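Dephospho-CoA kinase (Campylobacter jejuni subsp. jejuni serotype O:2, PDB 4ZO4) probably catalyses the last step of coenzyme A biosynthesis, the ATP-dependent phosphorylation of the 3'-hydroxyl of dephospho-CoA. Local coordinates at residues N90-H93 and P94-A98; R97-I100 and L101-Q105. One frame throughout, in Å; residues are numbered along the deposited sequence.

Contact 1. Residues N90-H93 and P94-A98; sequences NFTH and PKIRA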
ATOM      1  N   ASN A  90       8.825 -11.382   2.915  1.00 59.23           N
ATOM      2  CA  ASN A  90       9.511 -12.048   1.823  1.00 60.40           C
ATOM      3  C   ASN A  90      10.321 -13.216   2.331  1.00 61.42           C
ATOM      4  O   ASN A  90      10.536 -14.221   1.644  1.00 66.13           O
ATOM      5  CB  ASN A  90      10.396 -11.071   1.072  1.00 68.52           C
ATOM      6  CG  ASN A  90      11.246 -11.754   0.031  1.00 70.58           C
ATOM      7  OD1 ASN A  90      10.766 -12.097  -1.039  1.00 77.27           O
ATOM      8  ND2 ASN A  90      12.513 -11.961   0.345  1.00 73.26           N
ATOM      9  N   PHE A  91      10.754 -13.122   3.567  1.00 62.58           N
ATOM     10  CA  PHE A  91      11.422 -14.269   4.176  1.00 61.69           C
ATOM     11  C   PHE A  91      10.528 -15.481   4.337  1.00 60.46           C
ATOM     12  O   PHE A  91      10.982 -16.586   4.094  1.00 61.65           O
ATOM     13  CB  PHE A  91      11.961 -13.895   5.539  1.00 58.06           C
ATOM     14  CG  PHE A  91      12.918 -14.891   6.095  1.00 57.36           C
ATOM     15  CD1 PHE A  91      14.211 -14.983   5.610  1.00 64.16           C
ATOM     16  CD2 PHE A  91      12.541 -15.709   7.132  1.00 58.70           C
ATOM     17  CE1 PHE A  91      15.110 -15.905   6.156  1.00 66.28           C
ATOM     18  CE2 PHE A  91      13.409 -16.631   7.678  1.00 58.19           C
ATOM     19  CZ  PHE A  91      14.700 -16.719   7.205  1.00 64.51           C
ATOM     20  N   THR A  92       9.282 -15.269   4.786  1.00 58.71           N
ATOM     21  CA  THR A  92       8.427 -16.352   5.278  1.00 58.39           C
ATOM     22  C   THR A  92       7.525 -16.927   4.196  1.00 61.35           C
ATOM     23  O   THR A  92       7.320 -18.117   4.122  1.00 66.11           O
ATOM     24  CB  THR A  92       7.503 -15.857   6.403  1.00 57.91           C
ATOM     25  OG1 THR A  92       6.825 -14.672   5.987  1.00 59.72           O
ATOM     26  CG2 THR A  92       8.283 -15.542   7.641  1.00 60.51           C
ATOM     27  N   HIS A  93       6.973 -16.055   3.364  1.00 64.97           N
ATOM     28  CA  HIS A  93       6.018 -16.450   2.346  1.00 64.76           C
ATOM     29  C   HIS A  93       6.403 -17.705   1.558  1.00 67.99           C
ATOM     30  O   HIS A  93       5.609 -18.642   1.494  1.00 71.01           O
ATOM     31  CB  HIS A  93       5.706 -15.304   1.379  1.00 63.79           C
ATOM     32  CG  HIS A  93       4.895 -14.193   1.973  1.00 65.45           C
ATOM     33  ND1 HIS A  93       4.655 -13.007   1.301  1.00 64.25           N
ATOM     34  CD2 HIS A  93       4.268 -14.078   3.167  1.00 70.50           C
ATOM     35  CE1 HIS A  93       3.889 -12.229   2.049  1.00 64.40           C
ATOM     36  NE2 HIS A  93       3.657 -12.844   3.193  1.00 64.88           N
ATOM     37  N   PRO A  94       7.588 -17.729   0.921  1.00 69.44           N
ATOM     38  CA  PRO A  94       7.885 -18.969   0.170  1.00 69.09           C
ATOM     39  C   PRO A  94       8.073 -20.222   1.068  1.00 71.28           C
ATOM     40  O   PRO A  94       7.770 -21.352   0.646  1.00 85.05           O
ATOM     41  CB  PRO A  94       9.159 -18.626  -0.576  1.00 71.64           C
ATOM     42  CG  PRO A  94       9.773 -17.466   0.186  1.00 70.20           C
ATOM     43  CD  PRO A  94       8.625 -16.696   0.735  1.00 68.08           C
ATOM     44  N   LYS A  95       8.527 -20.024   2.297  1.00 68.46           N
ATOM     45  CA  LYS A  95       8.707 -21.121   3.257  1.00 68.02           C
ATOM     46  C   LYS A  95       7.390 -21.660   3.757  1.00 69.86           C
ATOM     47  O   LYS A  95       7.238 -22.877   3.964  1.00 70.93           O
ATOM     48  CB  LYS A  95       9.528 -20.662   4.462  1.00 64.47           C
ATOM     49  CG  LYS A  95      10.983 -20.503   4.143  1.00 62.98           C
ATOM     50  CD  LYS A  95      11.701 -19.700   5.212  1.00 66.72           C
ATOM     51  CE  LYS A  95      13.169 -19.436   4.871  1.00 69.35           C
ATOM     52  NZ  LYS A  95      13.376 -18.211   4.029  1.00 71.25           N
ATOM     53  N   ILE A  96       6.436 -20.759   3.955  1.00 68.83           N
ATOM     54  CA  ILE A  96       5.095 -21.187   4.366  1.00 70.61           C
ATOM     55  C   ILE A  96       4.401 -21.921   3.192  1.00 70.41           C
ATOM     56  O   ILE A  96       3.882 -23.038   3.356  1.00 69.99           O
ATOM     57  CB  ILE A  96       4.248 -20.017   4.912  1.00 68.70           C
ATOM     58  CG1 ILE A  96       4.962 -19.244   6.050  1.00 73.16           C
ATOM     59  CG2 ILE A  96       2.988 -20.574   5.511  1.00 71.53           C
ATOM     60  CD1 ILE A  96       4.380 -17.875   6.394  1.00 70.36           C
ATOM     61  N   ARG A  97       4.456 -21.303   2.013  1.00 66.87           N
ATOM     62  CA  ARG A  97       3.900 -21.835   0.779  1.00 70.95           C
ATOM     63  C   ARG A  97       4.385 -23.248   0.423  1.00 71.66           C
ATOM     64  O   ARG A  97       3.608 -24.069  -0.043  1.00 77.15           O
ATOM     65  CB  ARG A  97       4.234 -20.874  -0.360  1.00 84.08           C
ATOM     66  CG  ARG A  97       3.798 -21.288  -1.767  1.00 94.67           C
ATOM     67  CD  ARG A  97       2.397 -20.796  -2.114  1.00106.83           C
ATOM     68  NE  ARG A  97       1.916 -21.338  -3.387  1.00112.70           N
ATOM     69  CZ  ARG A  97       0.654 -21.285  -3.805  1.00119.05           C
ATOM     70  NH1 ARG A  97      -0.292 -20.720  -3.057  1.00121.05           N
ATOM     71  NH2 ARG A  97       0.329 -21.810  -4.982  1.00126.47           N
ATOM     72  N   ALA A  98       5.653 -23.549   0.640  1.00 75.51           N
ATOM     73  CA  ALA A  98       6.194 -24.875   0.262  1.00 73.95           C
ATOM     74  C   ALA A  98       5.935 -25.914   1.329  1.00 74.68           C
ATOM     75  O   ALA A  98       5.784 -27.094   1.009  1.00 79.56           O
ATOM     76  CB  ALA A  98       7.690 -24.789  -0.036  1.00 71.66           C
TER
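K95 folds back along its helix to lay its ammonium group over F91, one turn earlier, an example of an i to i+4 cation-pi pair on a helix face. NZ sits 3.6 Å from the centroid of the F91 ring and only 11° off the ring normal, over the centre of one face; CE follows it as a CH-pi partner. The same nitrogen donates a hydrogen bond to the main-chain carbonyl, K95 NZ to F91 O at 2.9 Å, so one residue offers the lysine both its ring and its peptide oxygen. The chain is extended as far as CE and turns only at its last torsion (chi4 86°), which brings NZ to the ring face and the carbonyl oxygen together.

On another side of the helix, T92 and I96 run side by side, with T92 CB 3.7 Å from I96 CD1. In the main chain, I96 N bonds to T92 O at 2.8 Å, and R97 N to H93 O at 2.9 Å, regular i to i+4 helix bonds that carry the backbone past P94. The proline brings no N-H, and its ring lies against the preceding turn, with P94 CD 3.3 Å from N90 O; the helix is kinked here.

The polar ends of the neighbouring side chains bond outside the two segments: T92 OG1 to L88 O, H93 NE2 to E123, and N90 ND2 to S154 of the second subunit. Within helix 82-109, this segment is packed by helix 35-45 against T92, K95 and I96, and by helix 47-54 against F91, while F79 and N80 of the second subunit meet T92, H93 and I96.

Contact 2. Residues R97-I100 and L101-Q105; sequences RAKI and LEQMQ
Helix 82-109 continues through R97-I100 and becomes weakly bonded over L101-Q105: L101 N reaches R97 O at 3.2 Å from above the carbonyl plane, K99 O receives two weak bonds, from E102 N and Q103 N, and M104 N makes a weak one to I100 O.

Among the side chains, K99 and E102, an i to i+3 ion pair, run alongside each other and point the same way. Their charged ends form a long salt bridge, K99 NZ to E102 OE1 at 3.9 Å, and the aliphatic part of the lysine comes slightly nearer, K99 CE lying 3.7 Å from E102 OE1. The glutamate is extended, whereas the lysine bends at each torsion beyond chi1. Q103 crosses K99 obliquely, its NE2 4.2 Å from K99 CG.

The buried flank of this amphipathic helix pairs I100 with selenomethionine M104, i to i+4. They lie side by side, the I100 CG2 branch 3.8 Å from M104 SE; CG2, anti to the backbone N, lies beside the carbonyl carbon and leans toward M104.

Chemically the two flanks differ. M104 packs the helix onto F9 of strand 7-12 and I33 of strand 31-34, while I100 packs against A35 and I38 of helix 35-45. The ion pair, long and accompanied by a long, weak ion pair of K99 with E45, would be expected to contribute only a modest electrostatic attraction.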
ATOM      1  N   ARG A  97       4.456 -21.303   2.013  1.00 66.87           N
ATOM      2  CA  ARG A  97       3.900 -21.835   0.779  1.00 70.95           C
ATOM      3  C   ARG A  97       4.385 -23.248   0.423  1.00 71.66           C
ATOM      4  O   ARG A  97       3.608 -24.069  -0.043  1.00 77.15           O
ATOM      5  CB  ARG A  97       4.234 -20.874  -0.360  1.00 84.08           C
ATOM      6  CG  ARG A  97       3.798 -21.288  -1.767  1.00 94.67           C
ATOM      7  CD  ARG A  97       2.397 -20.796  -2.114  1.00106.83           C
ATOM      8  NE  ARG A  97       1.916 -21.338  -3.387  1.00112.70           N
ATOM      9  CZ  ARG A  97       0.654 -21.285  -3.805  1.00119.05           C
ATOM     10  NH1 ARG A  97      -0.292 -20.720  -3.057  1.00121.05           N
ATOM     11  NH2 ARG A  97       0.329 -21.810  -4.982  1.00126.47           N
ATOM     12  N   ALA A  98       5.653 -23.549   0.640  1.00 75.51           N
ATOM     13  CA  ALA A  98       6.194 -24.875   0.262  1.00 73.95           C
ATOM     14  C   ALA A  98       5.935 -25.914   1.329  1.00 74.68           C
ATOM     15  O   ALA A  98       5.784 -27.094   1.009  1.00 79.56           O
ATOM     16  CB  ALA A  98       7.690 -24.789  -0.036  1.00 71.66           C
ATOM     17  N   LYS A  99       5.908 -25.492   2.590  1.00 74.47           N
ATOM     18  CA  LYS A  99       5.518 -26.379   3.687  1.00 77.32           C
ATOM     19  C   LYS A  99       4.005 -26.659   3.718  1.00 78.91           C
ATOM     20  O   LYS A  99       3.574 -27.738   4.073  1.00 85.92           O
ATOM     21  CB  LYS A  99       5.959 -25.807   5.022  1.00 78.30           C
ATOM     22  CG  LYS A  99       5.658 -26.723   6.189  1.00 88.28           C
ATOM     23  CD  LYS A  99       6.804 -26.857   7.185  1.00 94.41           C
ATOM     24  CE  LYS A  99       7.770 -27.963   6.766  1.00103.09           C
ATOM     25  NZ  LYS A  99       8.134 -28.858   7.905  1.00108.74           N
ATOM     26  N   ILE A 100       3.182 -25.703   3.347  1.00 83.18           N
ATOM     27  CA  ILE A 100       1.775 -26.011   3.249  1.00 83.42           C
ATOM     28  C   ILE A 100       1.557 -26.975   2.090  1.00 85.91           C
ATOM     29  O   ILE A 100       0.818 -27.919   2.233  1.00 85.98           O
ATOM     30  CB  ILE A 100       0.923 -24.742   3.096  1.00 80.47           C
ATOM     31  CG1 ILE A 100       0.755 -24.084   4.476  1.00 81.42           C
ATOM     32  CG2 ILE A 100      -0.439 -25.080   2.515  1.00 79.49           C
ATOM     33  CD1 ILE A 100       0.055 -22.735   4.452  1.00 81.32           C
ATOM     34  N   LEU A 101       2.204 -26.716   0.956  1.00 87.25           N
ATOM     35  CA  LEU A 101       2.070 -27.527  -0.250  1.00 84.98           C
ATOM     36  C   LEU A 101       2.830 -28.840  -0.147  1.00 90.61           C
ATOM     37  O   LEU A 101       2.683 -29.718  -0.992  1.00 95.99           O
ATOM     38  CB  LEU A 101       2.572 -26.719  -1.452  1.00 89.64           C
ATOM     39  CG  LEU A 101       2.611 -27.271  -2.889  1.00 94.51           C
ATOM     40  CD1 LEU A 101       2.452 -26.115  -3.877  1.00 95.76           C
ATOM     41  CD2 LEU A 101       3.888 -28.042  -3.217  1.00 95.61           C
ATOM     42  N   GLU A 102       3.663 -28.973   0.875  1.00 94.96           N
ATOM     43  CA  GLU A 102       4.325 -30.252   1.177  1.00 96.65           C
ATOM     44  C   GLU A 102       3.305 -31.192   1.799  1.00 89.20           C
ATOM     45  O   GLU A 102       3.074 -32.275   1.306  1.00 90.81           O
ATOM     46  CB  GLU A 102       5.509 -30.010   2.131  1.00 97.48           C
ATOM     47  CG  GLU A 102       6.152 -31.217   2.789  1.00 99.95           C
ATOM     48  CD  GLU A 102       7.138 -30.783   3.864  1.00109.56           C
ATOM     49  OE1 GLU A 102       6.966 -31.190   5.035  1.00114.10           O
ATOM     50  OE2 GLU A 102       8.070 -30.002   3.549  1.00114.55           O
ATOM     51  N   GLN A 103       2.699 -30.740   2.884  1.00 88.13           N
ATOM     52  CA  GLN A 103       1.737 -31.511   3.641  1.00 92.55           C
ATOM     53  C   GLN A 103       0.361 -31.713   2.967  1.00 96.52           C
ATOM     54  O   GLN A 103      -0.448 -32.499   3.468  1.00102.79           O
ATOM     55  CB  GLN A 103       1.520 -30.839   4.994  1.00 94.39           C
ATOM     56  CG  GLN A 103       2.741 -30.826   5.893  1.00 99.80           C
ATOM     57  CD  GLN A 103       2.464 -30.166   7.236  1.00104.62           C
ATOM     58  OE1 GLN A 103       1.311 -29.928   7.607  1.00 99.27           O
ATOM     59  NE2 GLN A 103       3.525 -29.869   7.974  1.00112.79           N
HETATM   60  N   MSE A 104       0.078 -31.019   1.864  1.00 90.29           N
HETATM   61  CA  MSE A 104      -1.196 -31.235   1.145  1.00 93.68           C
HETATM   62  C   MSE A 104      -1.116 -32.243   0.002  1.00 98.79           C
HETATM   63  O   MSE A 104      -2.154 -32.698  -0.507  1.00 94.48           O
HETATM   64  CB  MSE A 104      -1.703 -29.940   0.536  1.00 84.47           C
HETATM   65  CG  MSE A 104      -2.248 -28.959   1.551  1.00 80.27           C
HETATM   66 SE   MSE A 104      -2.720 -27.358   0.520  0.70 81.74          SE
HETATM   67  CE  MSE A 104      -4.329 -28.020  -0.377  1.00 77.91           C
ATOM     68  N   GLN A 105       0.104 -32.532  -0.451  1.00 98.20           N
ATOM     69  CA  GLN A 105       0.359 -33.518  -1.488  1.00101.12           C
ATOM     70  C   GLN A 105       0.536 -34.883  -0.829  1.00109.33           C
ATOM     71  O   GLN A 105       0.428 -35.921  -1.500  1.00110.82           O
ATOM     72  CB  GLN A 105       1.618 -33.165  -2.307  1.00107.41           C
ATOM     73  CG  GLN A 105       1.399 -32.209  -3.487  1.00111.69           C
ATOM     74  CD  GLN A 105       2.709 -31.652  -4.076  1.00118.25           C
ATOM     75  OE1 GLN A 105       3.806 -31.997  -3.628  1.00120.20           O
ATOM     76  NE2 GLN A 105       2.591 -30.781  -5.082  1.00115.13           N
TER

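Contacts 1 and 2 are successive lengths of one helix, 82-109, with centres about 11 Å apart and R97 and A98 common to both. The shared R97 makes a cation-pi contact with Y127, which also touches I100. Helix 35-45 packs along both contacts, but their other surroundings diverge: contact 1 meets the second subunit, whereas contact 2 reaches the central parallel sheet of the P-loop fold. Contact 1 lies away from the predicted ATP site; in contact 2 the side chain of I100 is about 11 Å from that of K18, a predicted ATP-binding residue. The helix thus leads from the subunit interface toward the sheet that carries the predicted ATP site.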